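Local coordinates for protein alpha,alpha-trehalose-phosphate synthase (UDP-forming) (Burkholderia xenovorans, PDB 5V0T) that belongs to glycosyltransferase family 20, with the two-domain GT-B fold, and binds uridine-5'-diphosphate together with 6-O-phosphono-alpha-D-glucopyranose, at residues Gly369-Thr372 and Met378-Val381; Lys383-Ala388 and Gly395-Ser400; Pro222-Ala227 and Thr231-Ala236; Glu181-Leu186 and Cys204-Asn209. All blocks are in the same frame, centred on the assembly; numbering follows the deposited sequence. Where two conformers were deposited one is given.

Interaction 1: Gly369-Thr372 and Met378-Val381; sequences GYVT and MNLV. With UDP (uridine-5'-diphosphate), chain I.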
loop_
_atom_site.group_PDB
_atom_site.type_symbol
_atom_site.label_atom_id
_atom_site.label_comp_id
_atom_site.label_asym_id
_atom_site.label_seq_id
_atom_site.Cartn_x
_atom_site.Cartn_y
_atom_site.Cartn_z
ATOM N N GLY A 369 17.252 1.909 -4.842
ATOM C CA GLY A 369 15.921 1.422 -4.494
ATOM C C GLY A 369 14.984 1.701 -5.653
ATOM O O GLY A 369 14.775 2.857 -6.034
ATOM N N TYR A 370 14.412 0.643 -6.203
ATOM C CA TYR A 370 13.748 0.679 -7.514
ATOM C C TYR A 370 12.255 0.410 -7.271
ATOM O O TYR A 370 11.841 -0.744 -7.119
ATOM C CB TYR A 370 14.407 -0.368 -8.420
ATOM C CG TYR A 370 14.146 -0.314 -9.908
ATOM C CD1 TYR A 370 13.626 0.825 -10.539
ATOM C CD2 TYR A 370 14.437 -1.427 -10.696
ATOM C CE1 TYR A 370 13.408 0.837 -11.913
ATOM C CE2 TYR A 370 14.227 -1.424 -12.044
ATOM C CZ TYR A 370 13.709 -0.300 -12.654
ATOM O OH TYR A 370 13.495 -0.337 -14.009
ATOM N N VAL A 371 11.462 1.481 -7.238
ATOM C CA VAL A 371 10.066 1.462 -6.803
ATOM C C VAL A 371 9.233 2.163 -7.877
ATOM O O VAL A 371 9.095 3.390 -7.854
ATOM C CB VAL A 371 9.895 2.143 -5.436
ATOM C CG1 VAL A 371 8.454 2.026 -4.932
ATOM C CG2 VAL A 371 10.909 1.567 -4.393
ATOM N N THR A 372 8.655 1.403 -8.813
ATOM C CA THR A 372 8.019 2.014 -9.989
ATOM C C THR A 372 6.592 1.521 -10.246
ATOM O O THR A 372 6.235 1.190 -11.378
ATOM C CB THR A 372 8.880 1.802 -11.234
ATOM O OG1 THR A 372 8.909 0.414 -11.578
ATOM C CG2 THR A 372 10.302 2.273 -11.002
ATOM N N MET A 378 0.349 4.854 -1.743
ATOM C CA MET A 378 1.448 5.535 -1.070
ATOM C C MET A 378 2.774 4.907 -1.469
ATOM O O MET A 378 3.598 5.558 -2.120
ATOM C CB MET A 378 1.267 5.496 0.456
ATOM C CG MET A 378 2.386 6.206 1.254
ATOM S SD MET A 378 2.724 7.907 0.726
ATOM C CE MET A 378 1.137 8.702 0.972
ATOM N N ASN A 379 2.945 3.635 -1.085
ATOM C CA ASN A 379 4.121 2.783 -1.233
ATOM C C ASN A 379 5.057 2.975 -0.035
ATOM O O ASN A 379 5.905 3.879 -0.009
ATOM C CB ASN A 379 4.875 2.995 -2.559
ATOM C CG ASN A 379 5.835 1.851 -2.848
ATOM O OD1 ASN A 379 6.839 1.699 -2.165
ATOM N ND2 ASN A 379 5.529 1.038 -3.845
ATOM N N LEU A 380 4.886 2.119 0.977
ATOM C CA LEU A 380 5.740 2.201 2.157
ATOM C C LEU A 380 7.166 1.747 1.855
ATOM O O LEU A 380 8.110 2.225 2.495
ATOM C CB LEU A 380 5.151 1.359 3.290
ATOM C CG LEU A 380 3.847 1.840 3.930
ATOM C CD1 LEU A 380 3.539 0.962 5.133
ATOM C CD2 LEU A 380 3.930 3.289 4.345
ATOM N N VAL A 381 7.344 0.848 0.884
ATOM C CA VAL A 381 8.682 0.362 0.565
ATOM C C VAL A 381 9.585 1.521 0.168
ATOM O O VAL A 381 10.758 1.566 0.544
ATOM C CB VAL A 381 8.615 -0.721 -0.529
ATOM C CG1 VAL A 381 9.961 -0.820 -1.308
ATOM C CG2 VAL A 381 8.227 -2.091 0.089
HETATM N N1 UDP I . 6.844 -6.394 3.174
HETATM C C2 UDP I . 7.241 -7.367 4.077
HETATM N N3 UDP I . 7.733 -8.512 3.520
HETATM C C4 UDP I . 7.872 -8.782 2.176
HETATM C C5 UDP I . 7.445 -7.725 1.298
HETATM C C6 UDP I . 6.966 -6.584 1.816
HETATM O O2 UDP I . 7.151 -7.228 5.285
HETATM O O4 UDP I . 8.342 -9.872 1.825
HETATM C "C1'" UDP I . 6.317 -5.140 3.722
HETATM C "C2'" UDP I . 7.144 -3.914 3.344
HETATM O "O2'" UDP I . 8.221 -3.762 4.252
HETATM C "C3'" UDP I . 6.095 -2.806 3.469
HETATM C "C4'" UDP I . 4.812 -3.506 3.004
HETATM O "O4'" UDP I . 5.036 -4.922 3.178
HETATM O "O3'" UDP I . 5.929 -2.352 4.809
HETATM C "C5'" UDP I . 4.403 -3.228 1.583
HETATM O "O5'" UDP I . 3.687 -1.978 1.581
HETATM P PA UDP I . 3.626 -1.066 0.289
HETATM O O1A UDP I . 4.998 -0.906 -0.333
HETATM O O2A UDP I . 2.943 0.191 0.682
HETATM O O3A UDP I . 2.759 -1.873 -0.756
HETATM P PB UDP I . 1.469 -2.791 -0.676
HETATM O O1B UDP I . 0.662 -2.189 0.478
HETATM O O2B UDP I . 0.760 -2.496 -2.014
HETATM O O3B UDP I . 1.823 -4.219 -0.484
#
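The carboxamide of Asn-379 is packed on both faces. On one sits the methyl CG1 of Val-371, anti to the backbone N (chi1 -176°), 3.2 Å from Asn-379 OD1 and nearly as close to ND2, so it rests over the amide rather than against one end. On the other face is the alpha-phosphate of UDP, with UDP O1A 3.8 Å from Asn-379 CG. The amide's rotation is fixed from its two polar ends: OD1 caps the new helix by accepting from Ala-382 N, and ND2 donates to Asp-376 OD2.

One residue further on, the helix turns its first amides to the same phosphate. Leu-380 N gives UDP O2A an almost straight bond of 2.8 Å (175°), and Val-381 N reaches O1A at 3.2 Å. A diphosphate at a helix N-terminus is probably stabilised by the helix dipole as well. Val-371 meets the helix a second time through its other branch, CG2, which lies 4.0 Å from Val-381 CG1.

All three touching residues are buried. Strand 368-371 runs between strands 270-275 and 396-400 in a parallel sheet, and the loop after it leads into helix 380-388, the first half of a beta-alpha-beta crossover with the nucleotide at the helix start.

Interaction 2: Lys383-Ala388 and Gly395-Ser400; sequences KEYVSA and GVLVLS. With UDP (uridine-5'-diphosphate), chain I.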
loop_
_atom_site.group_PDB
_atom_site.type_symbol
_atom_site.label_atom_id
_atom_site.label_comp_id
_atom_site.label_asym_id
_atom_site.label_seq_id
_atom_site.Cartn_x
_atom_site.Cartn_y
_atom_site.Cartn_z
ATOM N N LYS A 383 9.439 4.596 1.291
ATOM C CA LYS A 383 9.810 5.318 2.501
ATOM C C LYS A 383 10.765 4.496 3.357
ATOM O O LYS A 383 11.693 5.045 3.966
ATOM C CB LYS A 383 8.558 5.707 3.295
ATOM C CG LYS A 383 7.654 6.670 2.512
ATOM C CD LYS A 383 6.536 7.249 3.369
ATOM C CE LYS A 383 5.780 8.337 2.611
ATOM N NZ LYS A 383 4.750 8.971 3.485
ATOM N N GLU A 384 10.558 3.175 3.394
ATOM C CA GLU A 384 11.456 2.275 4.111
ATOM C C GLU A 384 12.841 2.224 3.473
ATOM O O GLU A 384 13.854 2.193 4.188
ATOM C CB GLU A 384 10.839 0.874 4.174
ATOM C CG GLU A 384 9.558 0.807 5.037
ATOM C CD GLU A 384 8.791 -0.510 4.881
ATOM O OE1 GLU A 384 7.749 -0.669 5.543
ATOM O OE2 GLU A 384 9.221 -1.382 4.099
ATOM N N TYR A 385 12.913 2.172 2.136
ATOM C CA TYR A 385 14.218 2.163 1.475
ATOM C C TYR A 385 15.030 3.395 1.863
ATOM O O TYR A 385 16.201 3.291 2.245
ATOM C CB TYR A 385 14.077 2.077 -0.058
ATOM C CG TYR A 385 15.412 2.267 -0.732
ATOM C CD1 TYR A 385 16.304 1.206 -0.855
ATOM C CD2 TYR A 385 15.818 3.528 -1.185
ATOM C CE1 TYR A 385 17.577 1.387 -1.423
ATOM C CE2 TYR A 385 17.090 3.717 -1.747
ATOM C CZ TYR A 385 17.951 2.639 -1.872
ATOM O OH TYR A 385 19.198 2.813 -2.436
ATOM N N VAL A 386 14.420 4.576 1.785
ATOM C CA VAL A 386 15.146 5.788 2.137
ATOM C C VAL A 386 15.566 5.753 3.603
ATOM O O VAL A 386 16.704 6.097 3.948
ATOM C CB VAL A 386 14.290 7.026 1.824
ATOM C CG1 VAL A 386 14.923 8.261 2.443
ATOM C CG2 VAL A 386 14.113 7.184 0.308
ATOM N N SER A 387 14.647 5.347 4.484
ATOM C CA SER A 387 14.908 5.330 5.924
ATOM C C SER A 387 16.049 4.387 6.293
ATOM O O SER A 387 16.749 4.625 7.280
ATOM C CB SER A 387 13.641 4.910 6.675
ATOM O OG SER A 387 12.601 5.861 6.530
ATOM N N ALA A 388 16.232 3.304 5.532
ATOM C CA ALA A 388 17.245 2.311 5.878
ATOM C C ALA A 388 18.666 2.782 5.584
ATOM O O ALA A 388 19.620 2.185 6.102
ATOM C CB ALA A 388 16.971 1.007 5.113
ATOM N N GLY A 395 22.077 5.173 -0.690
ATOM C CA GLY A 395 21.639 4.856 -2.035
ATOM C C GLY A 395 20.631 5.869 -2.566
ATOM O O GLY A 395 20.291 6.863 -1.919
ATOM N N VAL A 396 20.144 5.599 -3.780
ATOM C CA VAL A 396 19.259 6.504 -4.507
ATOM C C VAL A 396 17.919 5.815 -4.734
ATOM O O VAL A 396 17.872 4.651 -5.147
ATOM C CB VAL A 396 19.872 6.936 -5.856
ATOM C CG1 VAL A 396 18.891 7.788 -6.643
ATOM C CG2 VAL A 396 21.188 7.694 -5.647
ATOM N N LEU A 397 16.832 6.547 -4.500
ATOM C CA LEU A 397 15.486 6.052 -4.761
ATOM C C LEU A 397 15.040 6.469 -6.159
ATOM O O LEU A 397 15.026 7.662 -6.484
ATOM C CB LEU A 397 14.503 6.585 -3.720
ATOM C CG LEU A 397 13.016 6.223 -3.908
ATOM C CD1 LEU A 397 12.794 4.713 -3.770
ATOM C CD2 LEU A 397 12.166 6.981 -2.884
ATOM N N VAL A 398 14.685 5.485 -6.982
ATOM C CA VAL A 398 14.034 5.697 -8.270
ATOM C C VAL A 398 12.550 5.404 -8.054
ATOM O O VAL A 398 12.187 4.300 -7.622
ATOM C CB VAL A 398 14.652 4.799 -9.358
ATOM C CG1 VAL A 398 13.856 4.867 -10.719
ATOM C CG2 VAL A 398 16.147 5.163 -9.572
ATOM N N LEU A 399 11.691 6.393 -8.314
ATOM C CA LEU A 399 10.318 6.345 -7.806
ATOM C C LEU A 399 9.302 6.750 -8.869
ATOM O O LEU A 399 9.418 7.818 -9.482
ATOM C CB LEU A 399 10.179 7.256 -6.580
ATOM C CG LEU A 399 8.782 7.303 -5.957
ATOM C CD1 LEU A 399 8.451 5.955 -5.318
ATOM C CD2 LEU A 399 8.682 8.435 -4.935
ATOM N N SER A 400 8.284 5.915 -9.059
ATOM C CA SER A 400 7.196 6.250 -9.973
ATOM C C SER A 400 6.452 7.508 -9.532
ATOM O O SER A 400 6.051 7.630 -8.370
ATOM C CB SER A 400 6.203 5.099 -10.044
ATOM O OG SER A 400 5.073 5.504 -10.783
HETATM N N1 UDP I . 6.844 -6.394 3.174
HETATM C C2 UDP I . 7.241 -7.367 4.077
HETATM N N3 UDP I . 7.733 -8.512 3.520
HETATM C C4 UDP I . 7.872 -8.782 2.176
HETATM C C5 UDP I . 7.445 -7.725 1.298
HETATM C C6 UDP I . 6.966 -6.584 1.816
HETATM O O2 UDP I . 7.151 -7.228 5.285
HETATM O O4 UDP I . 8.342 -9.872 1.825
HETATM C "C1'" UDP I . 6.317 -5.140 3.722
HETATM C "C2'" UDP I . 7.144 -3.914 3.344
HETATM O "O2'" UDP I . 8.221 -3.762 4.252
HETATM C "C3'" UDP I . 6.095 -2.806 3.469
HETATM C "C4'" UDP I . 4.812 -3.506 3.004
HETATM O "O4'" UDP I . 5.036 -4.922 3.178
HETATM O "O3'" UDP I . 5.929 -2.352 4.809
HETATM C "C5'" UDP I . 4.403 -3.228 1.583
HETATM O "O5'" UDP I . 3.687 -1.978 1.581
HETATM P PA UDP I . 3.626 -1.066 0.289
HETATM O O1A UDP I . 4.998 -0.906 -0.333
HETATM O O2A UDP I . 2.943 0.191 0.682
HETATM O O3A UDP I . 2.759 -1.873 -0.756
HETATM P PB UDP I . 1.469 -2.791 -0.676
HETATM O O1B UDP I . 0.662 -2.189 0.478
HETATM O O2B UDP I . 0.760 -2.496 -2.014
HETATM O O3B UDP I . 1.823 -4.219 -0.484
#
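Glu-384 OE1 has two partners: UDP O3' donates to it at 2.6 Å, and Arg-356 NE makes a salt bridge with it. The other oxygen, Glu-384 OE2, accepts from UDP O2', also at 2.6 Å. One carboxylate therefore holds both ribose hydroxyls, and the side chain, extended beyond CG, carries it out from the helix to the sugar.

The next residue, Tyr-385, turns to the strand instead. With CG anti to the backbone N (chi1 172°), its ring reaches across to the strand, where the hydroxyl comes to 3.2 Å from the CA of Gly-395, a residue with no side chain to block it. The hydroxyl is hydrogen-bonded to Ala-366 O; Val-396 N is near as well, but at a poor angle. Gly-395 C lies at the ring's edge, near its plane, while Tyr-385 CE2 stands 3.6 Å from Val-396 O.

Helix 380-388 and strand 396-400 are the second half of a beta-alpha-beta unit in the Rossmann-like domain that carries the nucleotide, and their axes run antiparallel (170°) at 8.8 Å. Leu-397 fills the gap between them by forking. Its CD1 lies 4.2 Å from Tyr-385 CD2, the two side chains running antiparallel alongside one another, and its CD2 meets Val-386 CG2 at 3.7 Å, with the valine and leucine side chains roughly perpendicular. One residue before Glu-384, Lys-383 O accepts from both Ser-387 N and Ser-387 OG, which approach it from opposite faces of the carbonyl plane.

Interaction 3: Pro222-Ala227 and Thr231-Ala236; sequences PLTIHA and TLRAAA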
loop_
_atom_site.group_PDB
_atom_site.type_symbol
_atom_site.label_atom_id
_atom_site.label_comp_id
_atom_site.label_asym_id
_atom_site.label_seq_id
_atom_site.Cartn_x
_atom_site.Cartn_y
_atom_site.Cartn_z
ATOM N N PRO A 222 -10.073 20.222 6.945
ATOM C CA PRO A 222 -10.825 19.324 6.061
ATOM C C PRO A 222 -11.925 20.063 5.318
ATOM O O PRO A 222 -12.498 21.037 5.810
ATOM C CB PRO A 222 -11.414 18.276 7.016
ATOM C CG PRO A 222 -10.668 18.451 8.321
ATOM C CD PRO A 222 -10.282 19.895 8.366
ATOM N N LEU A 223 -12.208 19.586 4.109
ATOM C CA LEU A 223 -13.345 20.085 3.351
ATOM C C LEU A 223 -14.647 19.604 3.980
ATOM O O LEU A 223 -14.698 18.560 4.629
ATOM C CB LEU A 223 -13.280 19.598 1.902
ATOM C CG LEU A 223 -11.921 19.756 1.222
ATOM C CD1 LEU A 223 -11.955 19.179 -0.181
ATOM C CD2 LEU A 223 -11.536 21.219 1.189
ATOM N N THR A 224 -15.709 20.371 3.773
ATOM C CA THR A 224 -17.052 19.932 4.110
ATOM C C THR A 224 -17.733 19.429 2.849
ATOM O O THR A 224 -17.749 20.122 1.823
ATOM C CB THR A 224 -17.860 21.071 4.731
ATOM O OG1 THR A 224 -17.144 21.582 5.857
ATOM C CG2 THR A 224 -19.230 20.572 5.181
ATOM N N ILE A 225 -18.283 18.221 2.925
ATOM C CA ILE A 225 -18.967 17.581 1.809
ATOM C C ILE A 225 -20.469 17.610 2.072
ATOM O O ILE A 225 -20.918 17.275 3.175
ATOM C CB ILE A 225 -18.495 16.133 1.611
ATOM C CG1 ILE A 225 -16.968 16.053 1.484
ATOM C CG2 ILE A 225 -19.172 15.548 0.390
ATOM C CD1 ILE A 225 -16.425 16.747 0.246
ATOM N N HIS A 226 -21.242 17.987 1.058
ATOM C CA HIS A 226 -22.693 17.860 1.082
ATOM C C HIS A 226 -23.103 17.026 -0.118
ATOM O O HIS A 226 -22.890 17.442 -1.261
ATOM C CB HIS A 226 -23.384 19.225 1.033
ATOM C CG HIS A 226 -23.129 20.087 2.230
ATOM N ND1 HIS A 226 -23.981 20.128 3.313
ATOM C CD2 HIS A 226 -22.137 20.967 2.501
ATOM C CE1 HIS A 226 -23.517 20.986 4.204
ATOM N NE2 HIS A 226 -22.397 21.506 3.736
ATOM N N ALA A 227 -23.689 15.857 0.136
ATOM C CA ALA A 227 -24.102 14.974 -0.946
ATOM C C ALA A 227 -25.033 13.909 -0.393
ATOM O O ALA A 227 -24.898 13.491 0.761
ATOM C CB ALA A 227 -22.898 14.321 -1.640
ATOM N N THR A 231 -24.058 15.348 5.359
ATOM C CA THR A 231 -22.970 16.298 5.561
ATOM C C THR A 231 -21.820 15.580 6.254
ATOM O O THR A 231 -22.032 14.891 7.255
ATOM C CB THR A 231 -23.421 17.491 6.418
ATOM O OG1 THR A 231 -24.489 18.181 5.761
ATOM C CG2 THR A 231 -22.270 18.453 6.633
ATOM N N LEU A 232 -20.607 15.750 5.733
ATOM C CA LEU A 232 -19.445 15.089 6.315
ATOM C C LEU A 232 -18.202 15.895 5.959
ATOM O O LEU A 232 -18.281 16.976 5.365
ATOM C CB LEU A 232 -19.336 13.637 5.837
ATOM C CG LEU A 232 -19.010 13.383 4.370
ATOM C CD1 LEU A 232 -18.274 12.052 4.273
ATOM C CD2 LEU A 232 -20.288 13.383 3.511
ATOM N N ARG A 233 -17.042 15.371 6.346
ATOM C CA ARG A 233 -15.763 16.036 6.152
ATOM C C ARG A 233 -14.814 15.110 5.402
ATOM O O ARG A 233 -14.921 13.885 5.501
ATOM C CB ARG A 233 -15.129 16.442 7.494
ATOM C CG ARG A 233 -16.027 17.290 8.403
ATOM C CD ARG A 233 -16.230 18.703 7.865
ATOM N NE ARG A 233 -15.023 19.526 7.949
ATOM C CZ ARG A 233 -14.729 20.332 8.965
ATOM N NH1 ARG A 233 -15.548 20.426 10.001
ATOM N NH2 ARG A 233 -13.613 21.048 8.948
ATOM N N ALA A 234 -13.865 15.703 4.672
ATOM C CA ALA A 234 -12.921 14.905 3.899
ATOM C C ALA A 234 -11.591 15.638 3.755
ATOM O O ALA A 234 -11.570 16.851 3.541
ATOM C CB ALA A 234 -13.501 14.578 2.515
ATOM N N ALA A 235 -10.486 14.896 3.861
ATOM C CA ALA A 235 -9.159 15.500 3.781
ATOM C C ALA A 235 -8.148 14.440 3.358
ATOM O O ALA A 235 -8.470 13.256 3.237
ATOM C CB ALA A 235 -8.748 16.140 5.112
ATOM N N ALA A 236 -6.913 14.889 3.135
ATOM C CA ALA A 236 -5.801 14.012 2.785
ATOM C C ALA A 236 -4.877 13.842 3.986
ATOM O O ALA A 236 -4.567 14.816 4.678
ATOM C CB ALA A 236 -5.012 14.572 1.590
#
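Ile-225 is the bump that fits this beta hairpin together on the face it shares with Leu-223, Leu-232 and Ala-234. Its CG1 sits over the small Ala-234 side chain, 3.9 Å from that residue's CB, while Leu-232 CD2 closes on Ile-225 CB from beside it at 3.8 Å. Leu-232 gets there with CG in the crowded position between backbone N and carbonyl carbon (chi1 68°). Helix 197-209 covers this face, with Phe-203 on Ile-225 and Leu-200 on Ala-234.

Along the backbone the strands are joined by two antiparallel hydrogen-bonded pairs, Leu-223 with Ala-234 and Ile-225 with Leu-232; the bond from Ile-225 N to Leu-232 O is 2.7 Å and nearly straight. Strand 230-236 pairs in turn with strand 191-194 in the mixed sheet.

The opposite face is more polar. In one of two conformers, Arg-233 curls back through bends at chi2 and chi3 and turns the edge of its guanidinium toward the carbonyls of Pro-222 and Leu-223, with Thr-224 OG1 over one face. At the hairpin's far end the Pro-222 ring leans on Ala-235, CB to CB 3.9 Å, and nearer the turn Thr-224 CG2 sits 4.0 Å from Thr-231 CG2.

Interaction 4: Glu181-Leu186 and Cys204-Asn209; sequences ELVEAL and CDYIVN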
loop_
_atom_site.group_PDB
_atom_site.type_symbol
_atom_site.label_atom_id
_atom_site.label_comp_id
_atom_site.label_asym_id
_atom_site.label_seq_id
_atom_site.Cartn_x
_atom_site.Cartn_y
_atom_site.Cartn_z
ATOM N N GLU A 181 -23.741 3.867 -5.478
ATOM C CA GLU A 181 -24.013 3.257 -4.177
ATOM C C GLU A 181 -22.765 3.265 -3.301
ATOM O O GLU A 181 -22.851 3.450 -2.080
ATOM C CB GLU A 181 -24.528 1.824 -4.360
ATOM C CG GLU A 181 -25.933 1.704 -4.938
ATOM C CD GLU A 181 -26.042 2.106 -6.420
ATOM O OE1 GLU A 181 -25.031 2.066 -7.168
ATOM O OE2 GLU A 181 -27.165 2.478 -6.835
ATOM N N LEU A 182 -21.597 3.053 -3.908
ATOM C CA LEU A 182 -20.346 3.099 -3.154
ATOM C C LEU A 182 -20.096 4.492 -2.596
ATOM O O LEU A 182 -19.765 4.651 -1.415
ATOM C CB LEU A 182 -19.174 2.663 -4.042
ATOM C CG LEU A 182 -19.077 1.173 -4.367
ATOM C CD1 LEU A 182 -18.061 0.934 -5.478
ATOM C CD2 LEU A 182 -18.688 0.415 -3.109
ATOM N N VAL A 183 -20.233 5.521 -3.434
ATOM C CA VAL A 183 -19.923 6.863 -2.946
ATOM C C VAL A 183 -20.961 7.318 -1.931
ATOM O O VAL A 183 -20.633 7.990 -0.949
ATOM C CB VAL A 183 -19.790 7.857 -4.115
ATOM C CG1 VAL A 183 -19.569 9.269 -3.578
ATOM C CG2 VAL A 183 -18.623 7.449 -5.031
ATOM N N GLU A 184 -22.229 6.965 -2.137
ATOM C CA GLU A 184 -23.225 7.308 -1.129
ATOM C C GLU A 184 -22.896 6.652 0.207
ATOM O O GLU A 184 -22.980 7.293 1.262
ATOM C CB GLU A 184 -24.624 6.907 -1.604
ATOM C CG GLU A 184 -25.690 7.188 -0.562
ATOM C CD GLU A 184 -27.099 6.960 -1.078
ATOM O OE1 GLU A 184 -28.039 7.526 -0.487
ATOM O OE2 GLU A 184 -27.261 6.216 -2.066
ATOM N N ALA A 185 -22.484 5.382 0.177
ATOM C CA ALA A 185 -22.077 4.699 1.403
ATOM C C ALA A 185 -20.903 5.409 2.075
ATOM O O ALA A 185 -20.864 5.526 3.308
ATOM C CB ALA A 185 -21.718 3.242 1.094
ATOM N N LEU A 186 -19.947 5.908 1.283
ATOM C CA LEU A 186 -18.842 6.676 1.854
ATOM C C LEU A 186 -19.336 7.887 2.628
ATOM O O LEU A 186 -18.720 8.275 3.631
ATOM C CB LEU A 186 -17.876 7.131 0.758
ATOM C CG LEU A 186 -16.870 6.144 0.179
ATOM C CD1 LEU A 186 -16.103 6.833 -0.949
ATOM C CD2 LEU A 186 -15.904 5.659 1.261
ATOM N N CYS A 204 -13.782 14.684 -4.716
ATOM C CA CYS A 204 -14.621 15.877 -4.831
ATOM C C CYS A 204 -15.134 16.073 -6.248
ATOM O O CYS A 204 -16.267 16.537 -6.439
ATOM C CB CYS A 204 -13.849 17.118 -4.379
ATOM S SG CYS A 204 -13.402 17.081 -2.632
ATOM N N ASP A 205 -14.326 15.712 -7.245
ATOM C CA ASP A 205 -14.769 15.797 -8.634
ATOM C C ASP A 205 -15.996 14.914 -8.874
ATOM O O ASP A 205 -16.944 15.327 -9.551
ATOM C CB ASP A 205 -13.618 15.395 -9.559
ATOM C CG ASP A 205 -13.874 15.744 -11.011
ATOM O OD1 ASP A 205 -14.242 16.904 -11.290
ATOM O OD2 ASP A 205 -13.689 14.869 -11.879
ATOM N N TYR A 206 -15.997 13.694 -8.325
ATOM C CA TYR A 206 -17.183 12.846 -8.438
ATOM C C TYR A 206 -18.375 13.477 -7.724
ATOM O O TYR A 206 -19.480 13.552 -8.279
ATOM C CB TYR A 206 -16.897 11.446 -7.878
ATOM C CG TYR A 206 -18.080 10.499 -8.051
ATOM C CD1 TYR A 206 -19.150 10.513 -7.157
ATOM C CD2 TYR A 206 -18.131 9.610 -9.117
ATOM C CE1 TYR A 206 -20.242 9.675 -7.321
ATOM C CE2 TYR A 206 -19.210 8.755 -9.278
ATOM C CZ TYR A 206 -20.264 8.791 -8.373
ATOM O OH TYR A 206 -21.354 7.959 -8.534
ATOM N N ILE A 207 -18.173 13.930 -6.483
ATOM C CA ILE A 207 -19.263 14.538 -5.711
ATOM C C ILE A 207 -19.915 15.675 -6.495
ATOM O O ILE A 207 -21.151 15.770 -6.590
ATOM C CB ILE A 207 -18.738 15.030 -4.348
ATOM C CG1 ILE A 207 -18.328 13.848 -3.451
ATOM C CG2 ILE A 207 -19.764 15.936 -3.674
ATOM C CD1 ILE A 207 -19.485 12.971 -3.011
ATOM N N VAL A 208 -19.093 16.562 -7.067
ATOM C CA VAL A 208 -19.637 17.747 -7.736
ATOM C C VAL A 208 -20.228 17.393 -9.097
ATOM O O VAL A 208 -21.319 17.851 -9.449
ATOM C CB VAL A 208 -18.548 18.833 -7.853
ATOM C CG1 VAL A 208 -19.003 19.956 -8.770
ATOM C CG2 VAL A 208 -18.187 19.373 -6.469
ATOM N N ASN A 209 -19.539 16.556 -9.872
ATOM C CA ASN A 209 -19.888 16.354 -11.272
ATOM C C ASN A 209 -20.694 15.090 -11.542
ATOM O O ASN A 209 -21.317 15.001 -12.604
ATOM C CB ASN A 209 -18.620 16.340 -12.124
ATOM C CG ASN A 209 -17.994 17.702 -12.216
ATOM O OD1 ASN A 209 -18.665 18.663 -12.565
ATOM N ND2 ASN A 209 -16.719 17.807 -11.864
#
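Two helices of the domain built on the mixed sheet, 179-186 and 197-209, meet here through one valine, Val-183, which points at the second helix. Its CG2 rests over one face of the Tyr-206 ring in a CH-pi contact, 3.9 Å from the centroid and 25° off the ring normal. It is displaced toward the rim, closest to Tyr-206 CE1 at 3.6 Å. The other methyl, CG1, touches Tyr-206 CD1 and reaches on to Ile-207 CD1 at 3.7 Å. Ile-207 sets its CG1 beside the backbone N, and CD1 comes back toward Val-183 from a CB that does not aim at the first helix.

Tyr-206 comes from the opposite direction, with CG anti to the backbone N (chi1 -177°) and the ring stretched across the gap. Its hydroxyl is hydrogen-bonded to His-179 ND1 at the start of the first helix. Leu-173, from helix 170-173, touches both Val-183 and Tyr-206, and Ile-207 also packs on strand 223-227 through Ile-225 and Ala-227.

Between 181-186 and 204-209 themselves the contact is apolar; the polar link to His-179 lies just before the first of them. The closest pair of CA atoms, Val-183 and Ile-207, is 8.2 Å apart, and side chains bridge the distance. Strand 191-194 separates the two helices in sequence, and such helix layers flanking a sheet are what build a Rossmann-like alpha/beta domain.

Interactions 1 and 2 form one unit: they share helix 380-388, reach adjacent strands of the parallel sheet, and both bind UDP, the first by backbone amides at the phosphate and the second by a carboxylate at the ribose. They touch directly, Gly-369 N and O meeting Val-396 O and Val-398 N. Interactions 3 and 4 belong to the other sheet, their centres about 30 Å and 29 Å from that of interaction 1, and have no bound ligand. Those two also touch, Leu-223 CD1 lying 3.5 Å from Cys-204 SG. Interaction 4 is buried and apolar, whereas interaction 3 is only partly buried, held by backbone hydrogen bonds and bearing polar side chains on one face.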